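PDB 5E7T: minor structural protein 4 from Lactococcus phage Tuc2009, which is a phage structural protein with an immunoglobulin-like domain of the baseplate upper protein family, and probably serves as a building block of the baseplate. Local coordinates for residues Val61-Gly71 and Leu82-Phe91; Val106-Val114 and Ser121-Gly129. One frame throughout, in Å; residues are numbered along the deposited sequence.

Contact 1 (Val61-Gly71 and Leu82-Phe91); sequences VELPSVYAMAG and LINGTEIMRF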
ATOM      1  N   VAL A  61     -33.367 -10.232  11.898  1.00 58.95           N
ATOM      2  CA  VAL A  61     -32.515 -10.886  12.877  1.00 57.20           C
ATOM      3  C   VAL A  61     -33.389 -11.721  13.807  1.00 62.49           C
ATOM      4  O   VAL A  61     -34.073 -11.169  14.665  1.00 63.31           O
ATOM      5  CB  VAL A  61     -31.654  -9.849  13.633  1.00 59.20           C
ATOM      6  CG1 VAL A  61     -30.637 -10.536  14.530  1.00 59.33           C
ATOM      7  CG2 VAL A  61     -30.964  -8.889  12.671  1.00 57.59           C
ATOM      8  N   GLU A  62     -33.419 -13.041  13.588  1.00 59.72           N
ATOM      9  CA  GLU A  62     -34.194 -13.962  14.421  1.00 60.27           C
ATOM     10  C   GLU A  62     -33.341 -14.484  15.542  1.00 67.78           C
ATOM     11  O   GLU A  62     -32.332 -15.183  15.320  1.00 67.50           O
ATOM     12  CB  GLU A  62     -34.774 -15.128  13.621  1.00 61.57           C
ATOM     13  CG  GLU A  62     -35.633 -16.045  14.469  1.00 72.11           C
ATOM     14  CD  GLU A  62     -36.388 -17.111  13.708  1.00 99.06           C
ATOM     15  OE1 GLU A  62     -37.350 -16.764  12.985  1.00109.77           O
ATOM     16  OE2 GLU A  62     -36.041 -18.303  13.865  1.00 87.94           O
ATOM     17  N   LEU A  63     -33.776 -14.162  16.758  1.00 66.42           N
ATOM     18  CA  LEU A  63     -33.136 -14.566  18.003  1.00 67.01           C
ATOM     19  C   LEU A  63     -34.036 -15.544  18.755  1.00 76.80           C
ATOM     20  O   LEU A  63     -35.263 -15.474  18.604  1.00 77.44           O
ATOM     21  CB  LEU A  63     -32.906 -13.324  18.877  1.00 65.97           C
ATOM     22  CG  LEU A  63     -31.912 -12.325  18.348  1.00 68.66           C
ATOM     23  CD1 LEU A  63     -32.215 -10.960  18.885  1.00 68.52           C
ATOM     24  CD2 LEU A  63     -30.448 -12.788  18.582  1.00 68.39           C
ATOM     25  N   PRO A  64     -33.477 -16.430  19.611  1.00 77.05           N
ATOM     26  CA  PRO A  64     -34.346 -17.322  20.394  1.00 78.81           C
ATOM     27  C   PRO A  64     -35.348 -16.523  21.238  1.00 83.38           C
ATOM     28  O   PRO A  64     -34.999 -15.461  21.781  1.00 81.83           O
ATOM     29  CB  PRO A  64     -33.353 -18.111  21.256  1.00 81.10           C
ATOM     30  CG  PRO A  64     -32.060 -18.057  20.492  1.00 84.42           C
ATOM     31  CD  PRO A  64     -32.051 -16.667  19.927  1.00 78.89           C
ATOM     32  N   SER A  65     -36.613 -17.022  21.285  1.00 80.64           N
ATOM     33  CA  SER A  65     -37.762 -16.443  21.989  1.00 80.62           C
ATOM     34  C   SER A  65     -37.466 -16.038  23.440  1.00 83.19           C
ATOM     35  O   SER A  65     -38.063 -15.092  23.950  1.00 82.32           O
ATOM     36  CB  SER A  65     -38.946 -17.402  21.934  1.00 86.14           C
ATOM     37  OG  SER A  65     -39.691 -17.262  20.734  1.00 96.84           O
ATOM     38  N   VAL A  66     -36.533 -16.746  24.087  1.00 79.18           N
ATOM     39  CA  VAL A  66     -36.098 -16.502  25.459  1.00 79.15           C
ATOM     40  C   VAL A  66     -35.448 -15.089  25.615  1.00 84.12           C
ATOM     41  O   VAL A  66     -35.578 -14.487  26.683  1.00 85.39           O
ATOM     42  CB  VAL A  66     -35.210 -17.677  25.972  1.00 82.48           C
ATOM     43  CG1 VAL A  66     -34.091 -18.041  24.992  1.00 81.09           C
ATOM     44  CG2 VAL A  66     -34.670 -17.429  27.376  1.00 82.31           C
ATOM     45  N   TYR A  67     -34.823 -14.543  24.550  1.00 79.62           N
ATOM     46  CA  TYR A  67     -34.209 -13.211  24.601  1.00 78.74           C
ATOM     47  C   TYR A  67     -35.186 -12.062  24.419  1.00 80.30           C
ATOM     48  O   TYR A  67     -34.831 -10.923  24.698  1.00 80.01           O
ATOM     49  CB  TYR A  67     -33.053 -13.084  23.605  1.00 79.99           C
ATOM     50  CG  TYR A  67     -31.961 -14.091  23.859  1.00 84.60           C
ATOM     51  CD1 TYR A  67     -31.154 -14.006  24.991  1.00 87.33           C
ATOM     52  CD2 TYR A  67     -31.747 -15.149  22.984  1.00 86.35           C
ATOM     53  CE1 TYR A  67     -30.182 -14.966  25.261  1.00 89.76           C
ATOM     54  CE2 TYR A  67     -30.761 -16.104  23.230  1.00 88.08           C
ATOM     55  CZ  TYR A  67     -29.986 -16.015  24.375  1.00 98.53           C
ATOM     56  OH  TYR A  67     -29.017 -16.964  24.614  1.00103.10           O
ATOM     57  N   ALA A  68     -36.406 -12.354  23.976  1.00 76.19           N
ATOM     58  CA  ALA A  68     -37.447 -11.365  23.722  1.00 76.20           C
ATOM     59  C   ALA A  68     -37.582 -10.305  24.786  1.00 80.92           C
ATOM     60  O   ALA A  68     -37.859 -10.605  25.947  1.00 82.45           O
ATOM     61  CB  ALA A  68     -38.780 -12.043  23.486  1.00 78.07           C
ATOM     62  N   MET A  69     -37.343  -9.063  24.396  1.00 76.48           N
ATOM     63  CA  MET A  69     -37.477  -7.955  25.309  1.00 77.00           C
ATOM     64  C   MET A  69     -38.050  -6.740  24.644  1.00 81.46           C
ATOM     65  O   MET A  69     -38.002  -6.606  23.420  1.00 79.28           O
ATOM     66  CB  MET A  69     -36.175  -7.650  26.045  1.00 79.11           C
ATOM     67  CG  MET A  69     -35.116  -7.011  25.205  1.00 81.99           C
ATOM     68  SD  MET A  69     -33.666  -6.669  26.220  1.00 86.12           S
ATOM     69  CE  MET A  69     -33.174  -5.215  25.511  1.00 81.88           C
ATOM     70  N   ALA A  70     -38.615  -5.863  25.478  1.00 80.93           N
ATOM     71  CA  ALA A  70     -39.216  -4.588  25.118  1.00 81.59           C
ATOM     72  C   ALA A  70     -38.088  -3.564  25.037  1.00 86.44           C
ATOM     73  O   ALA A  70     -36.912  -3.937  25.006  1.00 86.08           O
ATOM     74  CB  ALA A  70     -40.188  -4.186  26.215  1.00 84.08           C
ATOM     75  N   GLY A  71     -38.438  -2.286  25.017  1.00 83.34           N
ATOM     76  CA  GLY A  71     -37.426  -1.247  25.056  1.00 81.78           C
ATOM     77  C   GLY A  71     -37.314  -0.299  23.895  1.00 83.17           C
ATOM     78  O   GLY A  71     -37.770  -0.572  22.781  1.00 84.66           O
ATOM     79  N   LEU A  82     -31.074  -1.910  21.437  1.00 60.60           N
ATOM     80  CA  LEU A  82     -32.419  -2.128  21.965  1.00 61.94           C
ATOM     81  C   LEU A  82     -32.238  -1.983  23.485  1.00 64.50           C
ATOM     82  O   LEU A  82     -31.670  -2.868  24.116  1.00 64.05           O
ATOM     83  CB  LEU A  82     -32.981  -3.508  21.502  1.00 62.50           C
ATOM     84  CG  LEU A  82     -34.349  -4.021  22.016  1.00 69.04           C
ATOM     85  CD1 LEU A  82     -35.463  -2.969  21.915  1.00 70.79           C
ATOM     86  CD2 LEU A  82     -34.780  -5.226  21.239  1.00 70.76           C
ATOM     87  N   ILE A  83     -32.567  -0.788  24.028  1.00 59.71           N
ATOM     88  CA  ILE A  83     -32.351  -0.454  25.437  1.00 59.08           C
ATOM     89  C   ILE A  83     -33.602  -0.647  26.247  1.00 65.26           C
ATOM     90  O   ILE A  83     -34.582   0.050  25.989  1.00 68.35           O
ATOM     91  CB  ILE A  83     -31.783   0.988  25.638  1.00 61.31           C
ATOM     92  CG1 ILE A  83     -30.771   1.387  24.531  1.00 60.16           C
ATOM     93  CG2 ILE A  83     -31.176   1.125  27.034  1.00 61.94           C
ATOM     94  CD1 ILE A  83     -30.162   2.787  24.652  1.00 58.51           C
ATOM     95  N   ASN A  84     -33.568  -1.553  27.249  1.00 60.02           N
ATOM     96  CA  ASN A  84     -34.673  -1.812  28.175  1.00 60.97           C
ATOM     97  C   ASN A  84     -34.134  -1.665  29.588  1.00 66.36           C
ATOM     98  O   ASN A  84     -33.558  -2.598  30.152  1.00 66.89           O
ATOM     99  CB  ASN A  84     -35.305  -3.190  27.944  1.00 63.32           C
ATOM    100  CG  ASN A  84     -36.345  -3.598  28.968  1.00 92.81           C
ATOM    101  OD1 ASN A  84     -37.181  -2.802  29.426  1.00 86.77           O
ATOM    102  ND2 ASN A  84     -36.300  -4.861  29.354  1.00 88.78           N
ATOM    103  N   GLY A  85     -34.258  -0.458  30.117  1.00 63.00           N
ATOM    104  CA  GLY A  85     -33.734  -0.120  31.427  1.00 62.63           C
ATOM    105  C   GLY A  85     -32.222  -0.194  31.454  1.00 66.76           C
ATOM    106  O   GLY A  85     -31.522   0.636  30.846  1.00 66.51           O
ATOM    107  N   THR A  86     -31.746  -1.269  32.096  1.00 62.34           N
ATOM    108  CA  THR A  86     -30.371  -1.669  32.406  1.00 59.89           C
ATOM    109  C   THR A  86     -29.772  -2.578  31.316  1.00 64.45           C
ATOM    110  O   THR A  86     -28.545  -2.695  31.216  1.00 64.17           O
ATOM    111  CB  THR A  86     -30.486  -2.396  33.763  1.00 60.67           C
ATOM    112  OG1 THR A  86     -29.640  -1.795  34.728  1.00 68.29           O
ATOM    113  CG2 THR A  86     -30.269  -3.893  33.692  1.00 48.45           C
ATOM    114  N   GLU A  87     -30.659  -3.263  30.541  1.00 60.00           N
ATOM    115  CA  GLU A  87     -30.335  -4.251  29.520  1.00 57.23           C
ATOM    116  C   GLU A  87     -30.183  -3.637  28.180  1.00 61.50           C
ATOM    117  O   GLU A  87     -31.011  -2.827  27.782  1.00 61.41           O
ATOM    118  CB  GLU A  87     -31.458  -5.279  29.402  1.00 58.62           C
ATOM    119  CG  GLU A  87     -31.651  -6.185  30.588  1.00 64.16           C
ATOM    120  CD  GLU A  87     -32.864  -7.065  30.393  1.00 93.92           C
ATOM    121  OE1 GLU A  87     -33.984  -6.593  30.685  1.00 96.21           O
ATOM    122  OE2 GLU A  87     -32.706  -8.188  29.861  1.00 93.52           O
ATOM    123  N   ILE A  88     -29.171  -4.087  27.440  1.00 59.21           N
ATOM    124  CA  ILE A  88     -28.926  -3.673  26.071  1.00 58.53           C
ATOM    125  C   ILE A  88     -28.664  -4.865  25.193  1.00 63.96           C
ATOM    126  O   ILE A  88     -27.913  -5.766  25.557  1.00 63.04           O
ATOM    127  CB  ILE A  88     -27.844  -2.571  25.922  1.00 60.26           C
ATOM    128  CG1 ILE A  88     -28.492  -1.224  26.134  1.00 60.64           C
ATOM    129  CG2 ILE A  88     -27.199  -2.596  24.527  1.00 60.12           C
ATOM    130  CD1 ILE A  88     -27.649  -0.192  26.059  1.00 67.99           C
ATOM    131  N   MET A  89     -29.298  -4.854  24.032  1.00 62.68           N
ATOM    132  CA  MET A  89     -29.082  -5.824  22.987  1.00 62.95           C
ATOM    133  C   MET A  89     -28.550  -4.986  21.850  1.00 65.39           C
ATOM    134  O   MET A  89     -29.198  -4.019  21.425  1.00 65.73           O
ATOM    135  CB  MET A  89     -30.360  -6.534  22.627  1.00 66.56           C
ATOM    136  CG  MET A  89     -30.104  -7.873  22.094  1.00 71.63           C
ATOM    137  SD  MET A  89     -31.635  -8.784  22.030  1.00 79.01           S
ATOM    138  CE  MET A  89     -31.828  -9.227  23.808  1.00 76.84           C
ATOM    139  N   ARG A  90     -27.306  -5.279  21.460  1.00 59.16           N
ATOM    140  CA  ARG A  90     -26.553  -4.534  20.473  1.00 57.45           C
ATOM    141  C   ARG A  90     -26.464  -5.335  19.169  1.00 63.10           C
ATOM    142  O   ARG A  90     -26.136  -6.523  19.206  1.00 64.44           O
ATOM    143  CB  ARG A  90     -25.162  -4.259  21.057  1.00 53.84           C
ATOM    144  CG  ARG A  90     -24.363  -3.261  20.272  1.00 58.65           C
ATOM    145  CD  ARG A  90     -22.878  -3.441  20.471  1.00 62.88           C
ATOM    146  NE  ARG A  90     -22.166  -2.442  19.688  1.00 66.48           N
ATOM    147  CZ  ARG A  90     -20.871  -2.469  19.406  1.00 71.67           C
ATOM    148  NH1 ARG A  90     -20.120  -3.471  19.817  1.00 44.62           N
ATOM    149  NH2 ARG A  90     -20.328  -1.507  18.670  1.00 70.16           N
ATOM    150  N   PHE A  91     -26.755  -4.684  18.020  1.00 58.05           N
ATOM    151  CA  PHE A  91     -26.737  -5.279  16.677  1.00 55.85           C
ATOM    152  C   PHE A  91     -25.722  -4.526  15.837  1.00 58.26           C
ATOM    153  O   PHE A  91     -25.901  -3.345  15.600  1.00 57.72           O
ATOM    154  CB  PHE A  91     -28.137  -5.187  16.039  1.00 57.11           C
ATOM    155  CG  PHE A  91     -29.226  -5.906  16.811  1.00 58.81           C
ATOM    156  CD1 PHE A  91     -29.772  -5.348  17.966  1.00 60.74           C
ATOM    157  CD2 PHE A  91     -29.710  -7.136  16.379  1.00 60.55           C
ATOM    158  CE1 PHE A  91     -30.760  -6.021  18.687  1.00 61.81           C
ATOM    159  CE2 PHE A  91     -30.701  -7.809  17.105  1.00 63.36           C
ATOM    160  CZ  PHE A  91     -31.220  -7.243  18.250  1.00 61.42           C
TER

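Contact 2 (Val106-Val114 and Ser121-Gly129); sequences VKPPTNLIV and SAKISWENG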
ATOM      1  N   VAL A 106     -45.706  -6.248  13.046  1.00 73.54           N
ATOM      2  CA  VAL A 106     -46.579  -6.777  11.992  1.00 72.53           C
ATOM      3  C   VAL A 106     -45.780  -7.864  11.295  1.00 76.15           C
ATOM      4  O   VAL A 106     -44.807  -7.576  10.593  1.00 75.91           O
ATOM      5  CB  VAL A 106     -47.145  -5.713  11.034  1.00 74.71           C
ATOM      6  CG1 VAL A 106     -48.274  -6.290  10.199  1.00 74.96           C
ATOM      7  CG2 VAL A 106     -47.636  -4.511  11.810  1.00 75.21           C
ATOM      8  N   LYS A 107     -46.143  -9.118  11.586  1.00 71.94           N
ATOM      9  CA  LYS A 107     -45.429 -10.290  11.118  1.00 70.19           C
ATOM     10  C   LYS A 107     -46.122 -11.004   9.933  1.00 72.86           C
ATOM     11  O   LYS A 107     -47.351 -11.127   9.887  1.00 73.06           O
ATOM     12  CB  LYS A 107     -45.138 -11.249  12.300  1.00 72.86           C
ATOM     13  CG  LYS A 107     -44.028 -10.729  13.232  1.00 87.04           C
ATOM     14  CD  LYS A 107     -43.404 -11.817  14.125  1.00 95.00           C
ATOM     15  CE  LYS A 107     -42.159 -11.350  14.855  1.00 97.95           C
ATOM     16  NZ  LYS A 107     -41.702 -12.347  15.864  1.00103.68           N
ATOM     17  N   PRO A 108     -45.306 -11.497   8.979  1.00 67.88           N
ATOM     18  CA  PRO A 108     -45.865 -12.132   7.779  1.00 67.52           C
ATOM     19  C   PRO A 108     -46.664 -13.407   7.994  1.00 72.62           C
ATOM     20  O   PRO A 108     -46.257 -14.220   8.822  1.00 73.52           O
ATOM     21  CB  PRO A 108     -44.634 -12.423   6.914  1.00 67.99           C
ATOM     22  CG  PRO A 108     -43.477 -12.173   7.724  1.00 71.45           C
ATOM     23  CD  PRO A 108     -43.841 -11.347   8.880  1.00 67.97           C
ATOM     24  N   PRO A 109     -47.748 -13.624   7.199  1.00 68.59           N
ATOM     25  CA  PRO A 109     -48.552 -14.857   7.322  1.00 69.67           C
ATOM     26  C   PRO A 109     -47.747 -16.156   7.152  1.00 77.48           C
ATOM     27  O   PRO A 109     -46.610 -16.082   6.678  1.00 76.39           O
ATOM     28  CB  PRO A 109     -49.625 -14.671   6.251  1.00 71.30           C
ATOM     29  CG  PRO A 109     -49.744 -13.205   6.119  1.00 75.32           C
ATOM     30  CD  PRO A 109     -48.339 -12.721   6.199  1.00 69.71           C
ATOM     31  N   THR A 110     -48.303 -17.342   7.549  1.00 78.00           N
ATOM     32  CA  THR A 110     -47.475 -18.544   7.572  1.00 79.26           C
ATOM     33  C   THR A 110     -47.922 -19.790   6.795  1.00 86.53           C
ATOM     34  O   THR A 110     -47.163 -20.249   5.931  1.00 89.29           O
ATOM     35  CB  THR A 110     -47.214 -18.970   9.031  1.00 90.14           C
ATOM     36  OG1 THR A 110     -46.768 -17.840   9.763  1.00 90.41           O
ATOM     37  CG2 THR A 110     -46.146 -20.063   9.151  1.00 91.69           C
ATOM     38  N   ASN A 111     -48.981 -20.455   7.193  1.00 81.54           N
ATOM     39  CA  ASN A 111     -49.198 -21.731   6.542  1.00 81.29           C
ATOM     40  C   ASN A 111     -50.045 -21.583   5.315  1.00 83.79           C
ATOM     41  O   ASN A 111     -51.257 -21.819   5.351  1.00 86.38           O
ATOM     42  CB  ASN A 111     -49.717 -22.772   7.536  1.00 86.44           C
ATOM     43  CG  ASN A 111     -48.694 -23.079   8.620  1.00113.67           C
ATOM     44  OD1 ASN A 111     -48.601 -22.402   9.661  1.00 96.25           O
ATOM     45  ND2 ASN A 111     -47.859 -24.076   8.369  1.00111.69           N
ATOM     46  N   LEU A 112     -49.404 -21.165   4.215  1.00 75.29           N
ATOM     47  CA  LEU A 112     -50.112 -20.953   2.959  1.00 73.78           C
ATOM     48  C   LEU A 112     -50.534 -22.275   2.332  1.00 78.90           C
ATOM     49  O   LEU A 112     -49.694 -23.156   2.128  1.00 78.55           O
ATOM     50  CB  LEU A 112     -49.281 -20.093   1.995  1.00 71.48           C
ATOM     51  CG  LEU A 112     -49.423 -18.578   2.151  1.00 73.42           C
ATOM     52  CD1 LEU A 112     -48.662 -18.070   3.339  1.00 72.47           C
ATOM     53  CD2 LEU A 112     -48.923 -17.873   0.933  1.00 72.70           C
ATOM     54  N   ILE A 113     -51.845 -22.448   2.109  1.00 76.67           N
ATOM     55  CA  ILE A 113     -52.375 -23.681   1.523  1.00 78.19           C
ATOM     56  C   ILE A 113     -53.257 -23.329   0.357  1.00 84.49           C
ATOM     57  O   ILE A 113     -54.178 -22.523   0.505  1.00 85.89           O
ATOM     58  CB  ILE A 113     -53.151 -24.603   2.537  1.00 83.21           C
ATOM     59  CG1 ILE A 113     -52.386 -24.880   3.867  1.00 84.76           C
ATOM     60  CG2 ILE A 113     -53.593 -25.927   1.891  1.00 84.72           C
ATOM     61  CD1 ILE A 113     -51.065 -25.791   3.802  1.00 98.77           C
ATOM     62  N   VAL A 114     -53.021 -23.970  -0.787  1.00 81.45           N
ATOM     63  CA  VAL A 114     -53.874 -23.802  -1.965  1.00 81.98           C
ATOM     64  C   VAL A 114     -54.858 -24.975  -2.015  1.00 87.58           C
ATOM     65  O   VAL A 114     -54.448 -26.137  -2.037  1.00 88.46           O
ATOM     66  CB  VAL A 114     -53.103 -23.584  -3.284  1.00 85.22           C
ATOM     67  CG1 VAL A 114     -52.733 -22.118  -3.447  1.00 83.75           C
ATOM     68  CG2 VAL A 114     -51.852 -24.462  -3.336  1.00 85.56           C
ATOM     69  N   SER A 121     -59.840 -21.075 -11.173  1.00 74.54           N
ATOM     70  CA  SER A 121     -59.701 -20.520  -9.819  1.00 73.31           C
ATOM     71  C   SER A 121     -58.931 -21.397  -8.812  1.00 73.30           C
ATOM     72  O   SER A 121     -58.615 -22.551  -9.102  1.00 72.52           O
ATOM     73  CB  SER A 121     -61.090 -20.240  -9.250  1.00 79.62           C
ATOM     74  OG  SER A 121     -61.793 -21.452  -9.013  1.00 91.99           O
ATOM     75  N   ALA A 122     -58.689 -20.849  -7.599  1.00 67.47           N
ATOM     76  CA  ALA A 122     -58.071 -21.520  -6.442  1.00 66.89           C
ATOM     77  C   ALA A 122     -58.339 -20.704  -5.184  1.00 71.98           C
ATOM     78  O   ALA A 122     -58.658 -19.517  -5.281  1.00 71.58           O
ATOM     79  CB  ALA A 122     -56.576 -21.706  -6.637  1.00 66.04           C
ATOM     80  N   LYS A 123     -58.241 -21.339  -4.009  1.00 69.42           N
ATOM     81  CA  LYS A 123     -58.479 -20.685  -2.730  1.00 70.04           C
ATOM     82  C   LYS A 123     -57.186 -20.698  -1.955  1.00 75.23           C
ATOM     83  O   LYS A 123     -56.551 -21.747  -1.800  1.00 76.02           O
ATOM     84  CB  LYS A 123     -59.606 -21.386  -1.944  1.00 74.64           C
ATOM     85  CG  LYS A 123     -60.119 -20.594  -0.738  1.00 92.50           C
ATOM     86  CD  LYS A 123     -61.446 -21.113  -0.198  1.00106.07           C
ATOM     87  CE  LYS A 123     -61.267 -22.011   1.004  1.00126.95           C
ATOM     88  NZ  LYS A 123     -60.834 -23.385   0.624  1.00142.02           N
ATOM     89  N   ILE A 124     -56.768 -19.524  -1.510  1.00 71.08           N
ATOM     90  CA  ILE A 124     -55.544 -19.392  -0.743  1.00 69.84           C
ATOM     91  C   ILE A 124     -55.950 -19.123   0.685  1.00 76.03           C
ATOM     92  O   ILE A 124     -56.794 -18.259   0.917  1.00 78.34           O
ATOM     93  CB  ILE A 124     -54.543 -18.355  -1.345  1.00 70.80           C
ATOM     94  CG1 ILE A 124     -53.282 -18.173  -0.465  1.00 69.93           C
ATOM     95  CG2 ILE A 124     -55.204 -17.006  -1.645  1.00 71.76           C
ATOM     96  CD1 ILE A 124     -52.300 -19.370  -0.423  1.00 75.16           C
ATOM     97  N   SER A 125     -55.414 -19.916   1.627  1.00 70.37           N
ATOM     98  CA  SER A 125     -55.688 -19.804   3.057  1.00 69.77           C
ATOM     99  C   SER A 125     -54.355 -19.726   3.789  1.00 72.29           C
ATOM    100  O   SER A 125     -53.350 -20.242   3.295  1.00 72.78           O
ATOM    101  CB  SER A 125     -56.488 -21.004   3.534  1.00 73.94           C
ATOM    102  OG  SER A 125     -57.550 -21.289   2.637  1.00 86.97           O
ATOM    103  N   TRP A 126     -54.320 -19.053   4.934  1.00 67.13           N
ATOM    104  CA  TRP A 126     -53.087 -18.890   5.693  1.00 66.41           C
ATOM    105  C   TRP A 126     -53.382 -18.765   7.203  1.00 73.55           C
ATOM    106  O   TRP A 126     -54.544 -18.870   7.623  1.00 73.89           O
ATOM    107  CB  TRP A 126     -52.290 -17.670   5.153  1.00 63.74           C
ATOM    108  CG  TRP A 126     -53.072 -16.386   5.204  1.00 64.91           C
ATOM    109  CD1 TRP A 126     -53.121 -15.502   6.240  1.00 68.03           C
ATOM    110  CD2 TRP A 126     -54.018 -15.915   4.229  1.00 65.07           C
ATOM    111  NE1 TRP A 126     -54.049 -14.523   5.984  1.00 68.33           N
ATOM    112  CE2 TRP A 126     -54.591 -14.731   4.742  1.00 69.73           C
ATOM    113  CE3 TRP A 126     -54.414 -16.364   2.955  1.00 66.15           C
ATOM    114  CZ2 TRP A 126     -55.525 -13.978   4.021  1.00 69.68           C
ATOM    115  CZ3 TRP A 126     -55.370 -15.641   2.257  1.00 68.24           C
ATOM    116  CH2 TRP A 126     -55.912 -14.460   2.785  1.00 69.70           C
ATOM    117  N   GLU A 127     -52.324 -18.537   8.003  1.00 71.55           N
ATOM    118  CA  GLU A 127     -52.388 -18.346   9.455  1.00 73.63           C
ATOM    119  C   GLU A 127     -51.545 -17.093   9.833  1.00 80.09           C
ATOM    120  O   GLU A 127     -50.448 -16.938   9.302  1.00 79.05           O
ATOM    121  CB  GLU A 127     -51.804 -19.581  10.179  1.00 75.38           C
ATOM    122  CG  GLU A 127     -52.456 -20.919   9.867  1.00 87.04           C
ATOM    123  CD  GLU A 127     -51.831 -22.140  10.522  1.00112.37           C
ATOM    124  OE1 GLU A 127     -51.203 -21.997  11.599  1.00106.98           O
ATOM    125  OE2 GLU A 127     -52.009 -23.253   9.973  1.00111.78           O
ATOM    126  N   ASN A 128     -52.031 -16.236  10.764  1.00 79.19           N
ATOM    127  CA  ASN A 128     -51.327 -15.026  11.227  1.00 79.41           C
ATOM    128  C   ASN A 128     -49.978 -15.369  11.901  1.00 86.01           C
ATOM    129  O   ASN A 128     -49.902 -16.338  12.667  1.00 87.54           O
ATOM    130  CB  ASN A 128     -52.219 -14.239  12.198  1.00 82.19           C
ATOM    131  CG  ASN A 128     -51.674 -12.893  12.636  1.00111.43           C
ATOM    132  OD1 ASN A 128     -50.796 -12.789  13.509  1.00105.76           O
ATOM    133  ND2 ASN A 128     -52.243 -11.826  12.096  1.00104.17           N
ATOM    134  N   GLY A 129     -48.948 -14.560  11.621  1.00 81.34           N
ATOM    135  CA  GLY A 129     -47.601 -14.731  12.164  1.00100.58           C
ATOM    136  C   GLY A 129     -47.499 -14.622  13.674  1.00126.13           C
ATOM    137  O   GLY A 129     -47.732 -13.559  14.252  1.00 92.96           O
TER

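Contact 1 (Val61-Gly71 and Leu82-Phe91)
M69 lies over the hairpin formed by strands 79-84 and 87-94, its methyl set among L82, N84 and E87. The bend at its last torsion, about SD (chi3 -144°), turns CE in toward L82 and N84. CE of M69 comes to 3.8 Å from CB of N84 and 3.9 Å from CG of L82. Its sulfur SD lies 4.0 Å from CE of M89, and the two thioether chains run counter to each other. E87 passes M69 the opposite way, with CB and OE2 near SD. The carboxylate of E87 is also hydrogen-bonded through OE2 to the hydroxyl of Y22.

M89 fills the next hollow. Its bent end puts CE 4.1 Å from CB of Y67, at the end of the 3-10 turn, while its SD meets CD1 of L63. That same L63 methyl is a shared bump, because it also reaches the rim of the F91 ring, with CD1 3.9 Å from CZ. V61 extends this row. Its CG1 is anti to the backbone N (chi1 -173°) and lies in the plane of the F91 ring at its edge, 3.8 Å from CE2. V6 and V20 also touch F91.

At the other end, the chain at A70 and G71 runs close to the hairpin. The methyl CD1 of L82 packs against the carbonyl oxygens of both residues. CA of G71 is 3.3 Å from O of I83.

Strands 58-63 and 87-94 are not neighbours in the immunoglobulin-like sheet, so the strand end and the loop after it meet the hairpin by packing, through side chains and, at Y67, A70 and G71, backbone atoms as well. The contact is mainly apolar, and its cohesion rests on the fit of methyls, sulfurs and one aromatic edge.

Contact 2 (Val106-Val114 and Ser121-Gly129)
I113 and S125 form an antiparallel hydrogen-bonded pair, I113 N giving to S125 O (2.9 Å) and S125 N to I113 O (3.1 Å), next to the non-hydrogen-bonded pair V114 and I124. Beyond this short hairpin the two segments stay together, and T110 N gives a more bent bond to E127 O, 2.8 Å long. Between these bonds, N111 is the centre of an inverse gamma turn.

The apolar side chains meet partly on the diagonal of the pairing. CD1 of I124 is the shared tip. It lies 3.9 Å from CD2 of L112 and 4.1 Å from CG1 of V114. With CG1 of I124 opposite the backbone N (chi1 177°), its CD1 can reach both. CD1 of L112 rests at CB of W126, at the root of the ring, 4.1 Å away. Farther along, P109 and W126 run abreast, CB of P109 3.6 Å from CD1 of W126. The ring of W126 also makes an edge-to-face stack with Y231 of Minor structural protein 5.

N111 lies across the carboxylate of E127, and their planes are 31° apart.

Residues 122-125 pair with a strand of Minor structural protein 5, so the sheet continues into that chain. Backbone bonds set the register, while apolar groups fill one flank; the mixture is consistent with a tail that docks on its partner protein.

Overall arrangement
Contact 1 closes before contact 2 opens along the chain. Their centres are 29 Å apart, and their nearest atoms are about 7 Å apart without touching. Contact 1 belongs to the body of the immunoglobulin-like domain, its centre about 8 Å from the centre of the chain, and half of its touching residues are buried. Contact 2 has its centre about 23 Å from the centre of the chain, in the hairpin of the C-terminal arm. They share no strand. In contact 1 a strand end and its following loop pack on a hairpin of the same sheet; in contact 2 adjacent strands are joined by their backbones. Contact 2 also faces Minor structural protein 5 along much of its length.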